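Local atomic coordinates of 3,4-dihydroxy-2-butanone 4-phosphate synthase (PDB entry 6MNZ), a protein that probably converts D-ribulose 5-phosphate into formate and 3,4-dihydroxy-2-butanone 4-phosphate, a riboflavin precursor, and carries a second domain of the GTP cyclohydrolase II family. Residues A[193-197]-A[320-325]; A[36-40]-A[108-112]; A[246-252]-A[341-346]; A[69-73]-A[85-90]; A[331-335]-A[355-359]. All coordinates share one frame; numbering follows the deposited sequence.

In the fold
Two domains follow each other along the chain, and contact 1 joins them by setting helix 192-202 against helix 320-336. Contacts 2 and 4 belong to the synthase part; their centres are about 16 Å apart, and contact 4 is nested inside the loop that contact 2 closes. Contacts 3 and 5 lie in the GTP cyclohydrolase II part, with centres about 12 Å apart and touching through Leu334. Helix 320-336 runs through contacts 1 and 5, and its Leu334 also packs on the strands of contact 3, so one helix ties the second domain's sheet to the first domain. The centres of contacts 2 and 3 are about 47 Å apart, on opposite sides of the chain's centre.

Contact 1. Residues A[193-197]-A[320-325]; sequences ADLIH and LSHQYQ
Ala193, Ile196 and His197 meet Ser321, Tyr324 and Gln325 in a largely apolar contact. Ala193 CB, a methyl small enough to admit a ring beside its helix, lies 3.9 Å from Tyr324 CD2. Ile196 divides its two branches: CG2, held anti to the backbone N, reaches Tyr324 CB at 3.5 Å, whereas CD1, at the end of the longer branch, packs on CB of Ser321. This branched residue can therefore touch two successive turns of the partner helix. Its side chain crosses that of Tyr324 at about a right angle. Here helices 192-202 and 320-336 run side by side; their short segments are almost parallel, 3° apart, with axes 8.9 Å from each other. The pair spans the boundary between the synthase domain and the GTP cyclohydrolase II-like domain.

The aromatic contribution is an edge-to-face pair. His197 turns its ring edge toward the face of Tyr324, with centroids 5.6 Å apart and planes inclined at 51°. At the edge of the tyrosine ring, near its plane, stands the carbonyl O of Ala193, which also accepts the helical bond from His197 N.

Polar bonds run to the surroundings. Ser321 N binds Asp24 OD2, and Gln325 NE2 gives a weak bond to His139 O. Ser321 also touches Ala141, a predicted D-ribulose 5-phosphate-binding residue, which brings the start of helix 320-336 beside the probable substrate site.

Contact 2. Residues A[36-40]-A[108-112]; sequences AATHV and IQAAV
Ala37 sets its methyl, CB, between two branched side chains of helix 101-112, touching Val112 CG1 at 3.7 Å and Ile108 CG2 at 3.8 Å. Ile108 and Val112 are one helical turn apart and so both face the loop, and an alanine is compact enough for the backbone of 36-40 to come close to them. The same CG2 of Ile108 meets Val40 CG1 at 3.7 Å, the two side chains crossing at about a right angle. That branch of the isoleucine stands anti to its own backbone N (with chi1, measured to CG1, at -68°), which places it in the groove between Ala37 and Val40. Beta-branched residues fit well here, since they offer methyl groups close to the main chain. At the margin, Val112 CG2 lies 4.2 Å from Thr38 CA.

The polar component is modest. Gln109 bends at its second torsion and lays its amide beside the carbonyl oxygens of Ala37, Thr38 and Val40; a long, flexible amide suits this partly exposed border. Within the loop, a short 3-10 turn at 37-39 is closed by His39 N bonding to Ala36 O at 2.8 Å, and it swings the chain from strand 31-36 toward helix 42-52.

Other elements complete this apolar core of the synthase domain. Leu58 of strand 57-60 packs on Ala37, Ile108 and Val112, Val161 of strand 160-164 on Ala37, Val40 and Ile108, and Ile45 of helix 42-52 on Val40 and Ile108. Helix 101-112 thus lies against the sheet and the turn leaving its strand 31-36.

Contact 3. Residues A[246-252]-A[341-346]; sequences GVTTVRV and KMKLLS. With SO4 (sulfate ion), chain D.
Parallel beta pairing within the mixed sheet of the GTP cyclohydrolase II-like domain joins Val247-Arg251 to Lys341-Leu345. Four backbone bonds make the ladder: Thr248 N to Lys341 O, Lys343 N to Thr248 O, Val250 N to Lys343 O and Leu345 N to Val250 O. The bond from Leu345 N to Val250 O is 2.9 Å long and nearly straight at 166°. Thr248 and Val250 each use both N and O, as in parallel pairing, where alternate residues of a strand turn both N-H and C=O to the same neighbour.

Val250, Met342 and Leu344 share one face. Met342 lays CG against Val250 CG2 at 3.5 Å, its flexible thioether following the valine's surface, and Leu344 CD2 comes to Val250 CB at 3.8 Å as the two side chains lie alongside each other. On the face with Thr249 and Lys343, Thr249 CG2 meets Leu345 CD2 at 3.5 Å, while the extended lysine runs beside the threonine, pointing the same way.

Arg251, a long positive side chain that bends at its second torsion (chi2 132°), carries its guanidinium to a sulfate ion probably left from crystallisation. Arg251 NH1 and NH2 both bond to sulfate O1, at 3.2 and 3.1 Å, with O1 at the edge of the group near its plane. Ser347 OG binds the same ion.

Helix 320-336 covers the apolar face, its Leu334 on Val250 and Met342. It connects strand 290-292 to parallel strand 342-344 in a beta-alpha-beta crossover that passes over strand 248-253, while strand 362-365 flanks 342-344 beyond.

Contact 4. Residues A[69-73]-A[85-90]; sequences NLPLM and FTLSIE
This is a mainly apolar contact between the two limbs of the long loop joining helix 62-68 to strand 90-91: Leu70, Leu72 and Met73 on one limb meet Leu87 and its neighbours on the other. Leu87 sits between the two leucines. Leu87 CD2 touches Leu70 CD2 at 3.5 Å and Leu87 CD1 touches Leu72 CD2 at 3.6 Å, so each methyl of the fork has a partner of its own. Leu72 CD2 also reaches Phe85 CB at 4.0 Å.

A single weak hydrogen bond joins the backbones, from Ser88 N to Pro71 O at 3.4 Å with an angle of 167° at the hydrogen. Proline lacks an N-H but keeps its carbonyl as an acceptor. Met73 starts from a chi1 of 57°, with CG between the backbone N and carbonyl carbon, and this lays its chain over the peptide of Leu87: Met73 CG is 3.5 Å from Leu87 O. Being long and unbranched, it can follow the main chain at this exposed margin of the contact. Leu70 approaches the carboxylate end of Glu90 from the opposite direction.

The first limb leaves helix 62-68 through a Schellman motif, where Asn69 takes the positive phi (54°) that asparagine tolerates well. The second runs beside strand 127-131, with Leu87 packed on Pro129. Leu72 touches Gln76 of the second subunit, and Phe85 lies against Arg140, a predicted D-ribulose 5-phosphate-binding residue. The folded loop thus reaches from the partner subunit to the probable substrate site, as fits an enzyme described as a homodimer.

Contact 5. Residues A[331-335]-A[355-359]; sequences AQILR and SGFNL
Phe357 spreads one face of its ring over the methyl of Ala331 on helix 320-336. The CH-pi contact lies over the face but toward the CD2-CE2 side: Ala331 CB is 3.6 Å from the centroid of the Phe357 ring and 24° off its normal. With only a methyl at this position, the helix can receive a flat ring close to its surface. At the ring edge, near its plane, Gln332 contributes CG, 4.0 Å from Phe357 CE2, while its amide is occupied elsewhere, with OE1 accepting a hydrogen bond from Thr205 N.

Arg335, one turn further along, approaches the same ring obliquely. Its guanidinium plane is only 13° from the ring plane, and NH1 is the atom that comes nearest, by Phe357 CD2. With CG anti to the backbone N (chi1 178°), the arginine extends toward the loop before bending at its third torsion back to the ring.

The loop 355-359 leads to strand 362-365 at the border of the GTP cyclohydrolase II-like domain's sheet, and helix 320-336 packs on one face of that sheet. Phe357 also touches Thr201 of helix 192-202, so its aromatic surface serves both the helix of its own domain and the one arriving from the synthase domain. Ser355 meets His197 on that latter helix.

Asn358 adopts a positive phi, which asparagine accepts more readily than most residues; its side chain points toward the helix. Asn358 CG packs 3.7 Å from Arg335 CD, and the two side chains cross at a slant, with the aliphatic part of the arginine passing beside the amide.

Contact 1. Residues A[193-197]-A[320-325]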
# COMPACT_ATOMS: atom_id res chain seq x y z
N ALA A 193 -23.96 -6.27 3.05
CA ALA A 193 -23.52 -7.63 3.32
C ALA A 193 -24.49 -8.65 2.73
O ALA A 193 -24.06 -9.68 2.18
CB ALA A 193 -23.36 -7.86 4.82
N ASP A 194 -25.79 -8.39 2.83
CA ASP A 194 -26.76 -9.27 2.19
C ASP A 194 -26.59 -9.29 0.68
O ASP A 194 -26.90 -10.30 0.03
CB ASP A 194 -28.19 -8.84 2.55
CG ASP A 194 -28.60 -9.30 3.93
OD1 ASP A 194 -27.72 -9.48 4.79
OD2 ASP A 194 -29.82 -9.42 4.18
N LEU A 195 -26.10 -8.20 0.10
CA LEU A 195 -25.77 -8.19 -1.32
C LEU A 195 -24.46 -8.91 -1.61
O LEU A 195 -24.33 -9.57 -2.65
CB LEU A 195 -25.71 -6.75 -1.84
CG LEU A 195 -25.61 -6.60 -3.36
CD1 LEU A 195 -26.85 -7.17 -4.05
CD2 LEU A 195 -25.41 -5.14 -3.74
N ILE A 196 -23.46 -8.74 -0.74
CA ILE A 196 -22.24 -9.55 -0.84
C ILE A 196 -22.61 -11.02 -0.97
O ILE A 196 -22.17 -11.72 -1.89
CB ILE A 196 -21.33 -9.31 0.37
CG1 ILE A 196 -20.73 -7.90 0.31
CG2 ILE A 196 -20.21 -10.34 0.40
CD1 ILE A 196 -20.04 -7.47 1.58
N HIS A 197 -23.38 -11.52 -0.00
CA HIS A 197 -23.67 -12.95 0.04
C HIS A 197 -24.49 -13.39 -1.16
O HIS A 197 -24.23 -14.46 -1.72
CB HIS A 197 -24.40 -13.29 1.34
CG HIS A 197 -24.65 -14.75 1.53
ND1 HIS A 197 -23.63 -15.66 1.67
CD2 HIS A 197 -25.80 -15.45 1.63
CE1 HIS A 197 -24.14 -16.87 1.81
NE2 HIS A 197 -25.46 -16.77 1.83
N LEU A 320 -18.95 -7.70 8.98
CA LEU A 320 -19.72 -8.80 8.41
C LEU A 320 -19.55 -8.87 6.90
O LEU A 320 -19.57 -9.97 6.32
CB LEU A 320 -21.20 -8.63 8.76
CG LEU A 320 -22.09 -9.87 8.72
CD1 LEU A 320 -21.52 -11.00 9.56
CD2 LEU A 320 -23.49 -9.50 9.21
N SER A 321 -19.39 -7.73 6.24
CA SER A 321 -19.02 -7.73 4.83
C SER A 321 -17.74 -8.52 4.60
O SER A 321 -17.69 -9.40 3.73
CB SER A 321 -18.86 -6.29 4.33
OG SER A 321 -20.10 -5.62 4.34
N HIS A 322 -16.69 -8.22 5.36
CA HIS A 322 -15.42 -8.91 5.19
C HIS A 322 -15.53 -10.40 5.49
O HIS A 322 -14.72 -11.18 4.99
CB HIS A 322 -14.36 -8.28 6.09
CG HIS A 322 -13.00 -8.88 5.93
ND1 HIS A 322 -12.60 -10.03 6.58
CD2 HIS A 322 -11.96 -8.54 5.12
CE1 HIS A 322 -11.35 -10.30 6.27
NE2 HIS A 322 -10.95 -9.44 5.35
N GLN A 323 -16.53 -10.81 6.28
CA GLN A 323 -16.74 -12.23 6.54
C GLN A 323 -17.36 -12.92 5.33
O GLN A 323 -16.84 -13.94 4.86
CB GLN A 323 -17.62 -12.41 7.77
CG GLN A 323 -16.96 -12.01 9.08
CD GLN A 323 -17.85 -12.23 10.28
OE1 GLN A 323 -18.96 -12.75 10.15
NE2 GLN A 323 -17.36 -11.87 11.46
N TYR A 324 -18.45 -12.36 4.80
CA TYR A 324 -19.09 -12.96 3.63
C TYR A 324 -18.19 -12.89 2.40
O TYR A 324 -18.29 -13.75 1.52
CB TYR A 324 -20.42 -12.25 3.34
CG TYR A 324 -21.43 -12.33 4.46
CD1 TYR A 324 -21.28 -13.22 5.51
CD2 TYR A 324 -22.63 -11.63 4.37
CE1 TYR A 324 -22.24 -13.33 6.49
CE2 TYR A 324 -23.62 -11.77 5.32
CZ TYR A 324 -23.41 -12.61 6.39
OH TYR A 324 -24.39 -12.74 7.35
N GLN A 325 -17.37 -11.85 2.30
CA GLN A 325 -16.28 -11.86 1.33
C GLN A 325 -15.37 -13.06 1.55
O GLN A 325 -15.06 -13.80 0.61
CB GLN A 325 -15.49 -10.55 1.43
CG GLN A 325 -16.24 -9.34 0.91
CD GLN A 325 -15.58 -8.03 1.30
OE1 GLN A 325 -14.55 -8.02 1.98
NE2 GLN A 325 -16.11 -6.93 0.79

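Contact 2. Residues A[36-40]-A[108-112]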
# COMPACT_ATOMS: atom_id res chain seq x y z
N ALA A 36 -31.54 3.55 -9.67
CA ALA A 36 -30.80 3.41 -10.91
C ALA A 36 -30.64 4.77 -11.57
O ALA A 36 -31.63 5.43 -11.90
CB ALA A 36 -31.51 2.44 -11.85
N ALA A 37 -29.39 5.19 -11.76
CA ALA A 37 -29.12 6.49 -12.38
C ALA A 37 -29.82 6.62 -13.72
O ALA A 37 -30.29 7.71 -14.07
CB ALA A 37 -27.61 6.68 -12.55
N THR A 38 -30.04 5.51 -14.42
CA THR A 38 -30.69 5.56 -15.72
C THR A 38 -32.16 5.92 -15.60
O THR A 38 -32.74 6.46 -16.55
CB THR A 38 -30.52 4.22 -16.44
OG1 THR A 38 -29.14 3.83 -16.40
CG2 THR A 38 -30.97 4.33 -17.89
N HIS A 39 -32.80 5.57 -14.49
CA HIS A 39 -34.22 5.84 -14.29
C HIS A 39 -34.47 7.05 -13.40
O HIS A 39 -35.61 7.30 -13.02
CB HIS A 39 -34.92 4.62 -13.70
CG HIS A 39 -35.00 3.45 -14.64
ND1 HIS A 39 -35.81 3.44 -15.75
CD2 HIS A 39 -34.37 2.25 -14.62
CE1 HIS A 39 -35.65 2.31 -16.40
NE2 HIS A 39 -34.79 1.56 -15.73
N VAL A 40 -33.43 7.82 -13.08
CA VAL A 40 -33.58 8.93 -12.14
C VAL A 40 -34.32 10.07 -12.81
O VAL A 40 -34.03 10.44 -13.95
CB VAL A 40 -32.22 9.38 -11.60
CG1 VAL A 40 -31.47 10.19 -12.64
CG2 VAL A 40 -32.40 10.19 -10.32
N ILE A 108 -27.16 13.98 -14.30
CA ILE A 108 -26.92 12.54 -14.17
C ILE A 108 -27.15 11.85 -15.51
O ILE A 108 -26.34 11.03 -15.95
CB ILE A 108 -27.80 11.95 -13.06
CG1 ILE A 108 -27.36 12.47 -11.70
CG2 ILE A 108 -27.76 10.42 -13.09
CD1 ILE A 108 -28.46 12.48 -10.66
N GLN A 109 -28.26 12.18 -16.18
CA GLN A 109 -28.58 11.54 -17.44
C GLN A 109 -27.43 11.66 -18.43
O GLN A 109 -27.08 10.68 -19.11
CB GLN A 109 -29.86 12.15 -18.03
CG GLN A 109 -31.10 11.94 -17.18
CD GLN A 109 -31.32 10.49 -16.78
OE1 GLN A 109 -31.88 10.22 -15.73
NE2 GLN A 109 -31.04 9.57 -17.70
N ALA A 110 -26.82 12.84 -18.51
CA ALA A 110 -25.71 13.04 -19.44
C ALA A 110 -24.55 12.10 -19.11
O ALA A 110 -23.94 11.52 -20.02
CB ALA A 110 -25.25 14.49 -19.40
N ALA A 111 -24.28 11.89 -17.82
CA ALA A 111 -23.16 11.04 -17.43
C ALA A 111 -23.42 9.59 -17.79
O ALA A 111 -22.54 8.91 -18.33
CB ALA A 111 -22.89 11.19 -15.94
N VAL A 112 -24.66 9.12 -17.60
CA VAL A 112 -24.97 7.70 -17.73
C VAL A 112 -25.68 7.38 -19.03
O VAL A 112 -26.15 6.24 -19.21
CB VAL A 112 -25.82 7.21 -16.54
CG1 VAL A 112 -25.14 7.56 -15.22
CG2 VAL A 112 -27.22 7.81 -16.60

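Contact 3. Residues A[246-252]-A[341-346]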
# COMPACT_ATOMS: atom_id res chain seq x y z
N GLY A 246 -14.68 -38.00 -0.47
CA GLY A 246 -15.38 -38.02 0.81
C GLY A 246 -15.15 -36.76 1.63
O GLY A 246 -15.14 -35.66 1.07
N VAL A 247 -15.05 -36.89 2.95
CA VAL A 247 -15.01 -35.72 3.82
C VAL A 247 -13.64 -35.08 3.72
O VAL A 247 -12.61 -35.76 3.64
CB VAL A 247 -15.35 -36.09 5.27
CG1 VAL A 247 -16.75 -36.68 5.37
CG2 VAL A 247 -14.30 -37.04 5.85
N THR A 248 -13.61 -33.75 3.75
CA THR A 248 -12.37 -32.99 3.68
C THR A 248 -12.22 -32.15 4.94
O THR A 248 -13.19 -31.53 5.40
CB THR A 248 -12.35 -32.09 2.44
OG1 THR A 248 -12.63 -32.88 1.27
CG2 THR A 248 -11.00 -31.41 2.28
N THR A 249 -11.05 -32.23 5.57
CA THR A 249 -10.71 -31.39 6.70
C THR A 249 -10.24 -30.03 6.20
O THR A 249 -9.32 -29.95 5.37
CB THR A 249 -9.64 -32.05 7.56
OG1 THR A 249 -10.04 -33.38 7.89
CG2 THR A 249 -9.40 -31.25 8.83
N VAL A 250 -10.92 -28.96 6.63
CA VAL A 250 -10.89 -27.68 5.93
C VAL A 250 -10.52 -26.59 6.93
O VAL A 250 -10.97 -26.60 8.08
CB VAL A 250 -12.24 -27.37 5.26
CG1 VAL A 250 -12.22 -25.97 4.65
CG2 VAL A 250 -12.54 -28.41 4.20
N ARG A 251 -9.72 -25.63 6.47
CA ARG A 251 -9.60 -24.34 7.14
C ARG A 251 -9.54 -23.24 6.09
O ARG A 251 -8.61 -23.22 5.27
CB ARG A 251 -8.35 -24.29 8.02
CG ARG A 251 -8.11 -22.93 8.67
CD ARG A 251 -7.82 -23.06 10.15
NE ARG A 251 -7.62 -21.76 10.78
CZ ARG A 251 -8.55 -21.09 11.45
NH1 ARG A 251 -9.74 -21.63 11.69
NH2 ARG A 251 -8.26 -19.90 11.97
N VAL A 252 -10.48 -22.31 6.15
CA VAL A 252 -10.33 -21.01 5.51
C VAL A 252 -9.54 -20.09 6.43
O VAL A 252 -9.87 -19.94 7.61
CB VAL A 252 -11.70 -20.41 5.17
CG1 VAL A 252 -11.56 -18.94 4.78
CG2 VAL A 252 -12.36 -21.20 4.06
N LYS A 341 -18.63 -32.34 1.98
CA LYS A 341 -18.88 -32.53 3.40
C LYS A 341 -17.57 -32.29 4.15
O LYS A 341 -16.55 -32.87 3.79
CB LYS A 341 -19.41 -33.94 3.70
CG LYS A 341 -20.81 -34.21 3.17
CD LYS A 341 -21.24 -35.64 3.48
CE LYS A 341 -22.53 -36.00 2.76
NZ LYS A 341 -22.92 -37.42 2.97
N MET A 342 -17.61 -31.43 5.16
CA MET A 342 -16.42 -30.80 5.69
C MET A 342 -16.24 -31.16 7.16
O MET A 342 -17.21 -31.23 7.92
CB MET A 342 -16.46 -29.27 5.56
CG MET A 342 -16.04 -28.74 4.20
SD MET A 342 -15.86 -26.95 4.18
CE MET A 342 -17.55 -26.40 4.42
N LYS A 343 -14.98 -31.15 7.59
CA LYS A 343 -14.62 -31.11 9.00
C LYS A 343 -13.84 -29.82 9.24
O LYS A 343 -12.66 -29.73 8.88
CB LYS A 343 -13.81 -32.35 9.38
CG LYS A 343 -12.92 -32.20 10.60
CD LYS A 343 -12.34 -33.55 10.99
CE LYS A 343 -11.02 -33.41 11.72
NZ LYS A 343 -10.43 -34.74 12.04
N LEU A 344 -14.52 -28.80 9.75
CA LEU A 344 -13.94 -27.47 9.83
C LEU A 344 -13.02 -27.37 11.05
O LEU A 344 -13.43 -27.68 12.17
CB LEU A 344 -15.03 -26.40 9.93
CG LEU A 344 -15.88 -26.12 8.68
CD1 LEU A 344 -16.79 -24.92 8.94
CD2 LEU A 344 -15.01 -25.87 7.46
N LEU A 345 -11.85 -26.78 10.84
CA LEU A 345 -10.94 -26.44 11.92
C LEU A 345 -11.15 -25.02 12.44
O LEU A 345 -10.25 -24.47 13.08
CB LEU A 345 -9.49 -26.63 11.47
CG LEU A 345 -9.19 -27.97 10.80
CD1 LEU A 345 -7.69 -28.15 10.61
CD2 LEU A 345 -9.77 -29.13 11.61
N SER A 346 -12.31 -24.43 12.18
CA SER A 346 -12.62 -23.08 12.64
C SER A 346 -13.50 -23.14 13.89
O SER A 346 -14.19 -24.13 14.14
CB SER A 346 -13.33 -22.29 11.54
OG SER A 346 -12.49 -22.13 10.41
S SO4 D . -10.61 -19.54 14.59
O1 SO4 D . -10.99 -19.11 13.25
O2 SO4 D . -10.77 -20.99 14.70
O3 SO4 D . -9.22 -19.17 14.85
O4 SO4 D . -11.48 -18.88 15.57

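Contact 4. Residues A[69-73]-A[85-90]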
# COMPACT_ATOMS: atom_id res chain seq x y z
N ASN A 69 -13.61 10.56 -19.14
CA ASN A 69 -12.36 11.27 -18.89
C ASN A 69 -12.40 12.00 -17.55
O ASN A 69 -12.18 13.21 -17.46
CB ASN A 69 -12.04 12.24 -20.03
CG ASN A 69 -10.67 12.87 -19.89
OD1 ASN A 69 -9.83 12.40 -19.13
ND2 ASN A 69 -10.42 13.91 -20.67
N LEU A 70 -12.85 11.28 -16.52
CA LEU A 70 -13.31 11.88 -15.27
C LEU A 70 -12.57 11.24 -14.10
O LEU A 70 -12.92 10.13 -13.68
CB LEU A 70 -14.82 11.70 -15.12
CG LEU A 70 -15.46 12.34 -13.88
CD1 LEU A 70 -15.22 13.84 -13.87
CD2 LEU A 70 -16.94 12.02 -13.84
N PRO A 71 -11.57 11.93 -13.52
CA PRO A 71 -10.72 11.27 -12.52
C PRO A 71 -11.16 11.51 -11.09
O PRO A 71 -11.93 12.44 -10.82
CB PRO A 71 -9.34 11.87 -12.79
CG PRO A 71 -9.64 13.26 -13.28
CD PRO A 71 -11.00 13.22 -13.95
N LEU A 72 -10.48 10.86 -10.16
CA LEU A 72 -10.61 11.20 -8.75
C LEU A 72 -10.07 12.59 -8.48
O LEU A 72 -8.99 12.96 -8.97
CB LEU A 72 -9.87 10.18 -7.88
CG LEU A 72 -10.08 8.70 -8.20
CD1 LEU A 72 -9.10 7.85 -7.42
CD2 LEU A 72 -11.52 8.27 -7.91
N MET A 73 -10.79 13.36 -7.67
CA MET A 73 -10.41 14.75 -7.42
C MET A 73 -9.27 14.87 -6.42
O MET A 73 -8.50 15.83 -6.50
CB MET A 73 -11.62 15.56 -6.94
CG MET A 73 -12.31 15.03 -5.69
SD MET A 73 -13.48 16.23 -5.02
CE MET A 73 -12.35 17.43 -4.33
N PHE A 85 -14.12 7.50 -2.51
CA PHE A 85 -13.66 7.92 -3.83
C PHE A 85 -14.69 8.87 -4.43
O PHE A 85 -15.50 8.51 -5.28
CB PHE A 85 -13.42 6.71 -4.72
CG PHE A 85 -12.80 5.55 -4.00
CD1 PHE A 85 -11.55 5.66 -3.43
CD2 PHE A 85 -13.45 4.32 -3.97
CE1 PHE A 85 -10.95 4.57 -2.82
CE2 PHE A 85 -12.85 3.23 -3.36
CZ PHE A 85 -11.61 3.35 -2.78
N THR A 86 -14.61 10.14 -4.01
CA THR A 86 -15.28 11.22 -4.72
C THR A 86 -14.51 11.59 -5.98
O THR A 86 -13.34 11.23 -6.17
CB THR A 86 -15.43 12.45 -3.83
OG1 THR A 86 -14.20 12.68 -3.12
CG2 THR A 86 -16.57 12.26 -2.83
N LEU A 87 -15.21 12.24 -6.90
CA LEU A 87 -14.66 12.66 -8.18
C LEU A 87 -14.64 14.18 -8.26
O LEU A 87 -15.29 14.89 -7.49
CB LEU A 87 -15.47 12.09 -9.34
CG LEU A 87 -14.91 10.82 -9.98
CD1 LEU A 87 -14.58 9.79 -8.92
CD2 LEU A 87 -15.90 10.26 -10.99
N SER A 88 -13.99 14.68 -9.32
CA SER A 88 -14.30 16.00 -9.83
C SER A 88 -15.80 16.13 -10.08
O SER A 88 -16.47 15.18 -10.49
CB SER A 88 -13.53 16.27 -11.13
OG SER A 88 -12.15 16.47 -10.87
N ILE A 89 -16.35 17.27 -9.66
CA ILE A 89 -17.80 17.45 -9.65
C ILE A 89 -18.32 17.52 -11.09
O ILE A 89 -17.63 17.99 -12.00
CB ILE A 89 -18.20 18.71 -8.86
CG1 ILE A 89 -17.54 18.73 -7.48
CG2 ILE A 89 -19.70 18.76 -8.68
CD1 ILE A 89 -17.75 20.04 -6.72
N GLU A 90 -19.58 17.15 -11.26
CA GLU A 90 -20.16 16.86 -12.56
C GLU A 90 -21.25 17.88 -12.86
O GLU A 90 -22.02 18.25 -11.97
CB GLU A 90 -20.73 15.45 -12.61
CG GLU A 90 -20.28 14.62 -13.80
CD GLU A 90 -18.77 14.64 -14.00
OE1 GLU A 90 -18.05 14.96 -13.03
OE2 GLU A 90 -18.33 14.53 -15.17

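Contact 5. Residues A[331-335]-A[355-359]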
# COMPACT_ATOMS: atom_id res chain seq x y z
N ALA A 331 -15.56 -20.52 -0.19
CA ALA A 331 -16.56 -21.53 -0.50
C ALA A 331 -16.54 -21.90 -1.98
O ALA A 331 -16.65 -23.08 -2.32
CB ALA A 331 -17.95 -21.04 -0.10
N GLN A 332 -16.31 -20.92 -2.86
CA GLN A 332 -16.20 -21.22 -4.28
C GLN A 332 -14.94 -22.01 -4.59
O GLN A 332 -14.96 -22.90 -5.45
CB GLN A 332 -16.23 -19.93 -5.09
CG GLN A 332 -17.54 -19.16 -4.98
CD GLN A 332 -17.52 -17.86 -5.76
OE1 GLN A 332 -16.90 -17.76 -6.82
NE2 GLN A 332 -18.17 -16.83 -5.21
N ILE A 333 -13.87 -21.80 -3.81
CA ILE A 333 -12.68 -22.63 -3.94
C ILE A 333 -13.00 -24.08 -3.57
O ILE A 333 -12.58 -25.02 -4.25
CB ILE A 333 -11.54 -22.07 -3.08
CG1 ILE A 333 -11.01 -20.77 -3.70
CG2 ILE A 333 -10.43 -23.09 -2.92
CD1 ILE A 333 -9.96 -20.06 -2.86
N LEU A 334 -13.67 -24.27 -2.44
CA LEU A 334 -13.90 -25.62 -1.93
C LEU A 334 -14.87 -26.39 -2.82
O LEU A 334 -14.68 -27.59 -3.04
CB LEU A 334 -14.43 -25.55 -0.50
CG LEU A 334 -13.44 -24.97 0.51
CD1 LEU A 334 -14.15 -24.57 1.80
CD2 LEU A 334 -12.32 -25.96 0.80
N ARG A 335 -15.86 -25.71 -3.41
CA ARG A 335 -16.69 -26.36 -4.42
C ARG A 335 -15.88 -26.69 -5.66
O ARG A 335 -16.06 -27.77 -6.25
CB ARG A 335 -17.87 -25.47 -4.78
CG ARG A 335 -18.76 -26.06 -5.88
CD ARG A 335 -20.11 -25.36 -5.94
NE ARG A 335 -19.99 -24.00 -6.45
CZ ARG A 335 -20.48 -22.91 -5.86
NH1 ARG A 335 -21.14 -23.00 -4.71
NH2 ARG A 335 -20.31 -21.73 -6.42
N SER A 355 -24.68 -21.64 3.26
CA SER A 355 -26.06 -21.39 2.86
C SER A 355 -26.38 -21.57 1.38
O SER A 355 -27.54 -21.81 1.05
CB SER A 355 -26.47 -19.96 3.24
OG SER A 355 -27.78 -19.69 2.76
N GLY A 356 -25.37 -21.70 0.54
CA GLY A 356 -25.62 -21.64 -0.89
C GLY A 356 -24.76 -22.62 -1.66
O GLY A 356 -25.04 -22.94 -2.82
N PHE A 357 -23.94 -23.34 -0.90
CA PHE A 357 -22.77 -24.04 -1.42
C PHE A 357 -22.93 -25.49 -0.99
O PHE A 357 -22.67 -25.82 0.17
CB PHE A 357 -21.48 -23.41 -0.90
CG PHE A 357 -21.38 -21.93 -1.18
CD1 PHE A 357 -22.10 -21.01 -0.42
CD2 PHE A 357 -20.52 -21.44 -2.15
CE1 PHE A 357 -22.03 -19.66 -0.69
CE2 PHE A 357 -20.37 -20.08 -2.36
CZ PHE A 357 -21.13 -19.19 -1.63
N ASN A 358 -23.31 -26.36 -1.92
CA ASN A 358 -22.91 -27.75 -1.79
C ASN A 358 -23.43 -28.38 -0.51
O ASN A 358 -22.60 -28.82 0.29
CB ASN A 358 -21.38 -27.92 -1.82
CG ASN A 358 -20.80 -27.79 -3.21
OD1 ASN A 358 -19.63 -27.42 -3.35
ND2 ASN A 358 -21.50 -28.34 -4.20
N LEU A 359 -24.67 -28.84 -0.49
CA LEU A 359 -25.55 -28.86 0.68
C LEU A 359 -24.83 -28.95 2.02
O LEU A 359 -23.77 -28.34 2.17
CB LEU A 359 -26.42 -30.12 0.58
CG LEU A 359 -25.40 -31.29 0.52
CD1 LEU A 359 -25.06 -31.90 1.89
CD2 LEU A 359 -25.83 -32.39 -0.45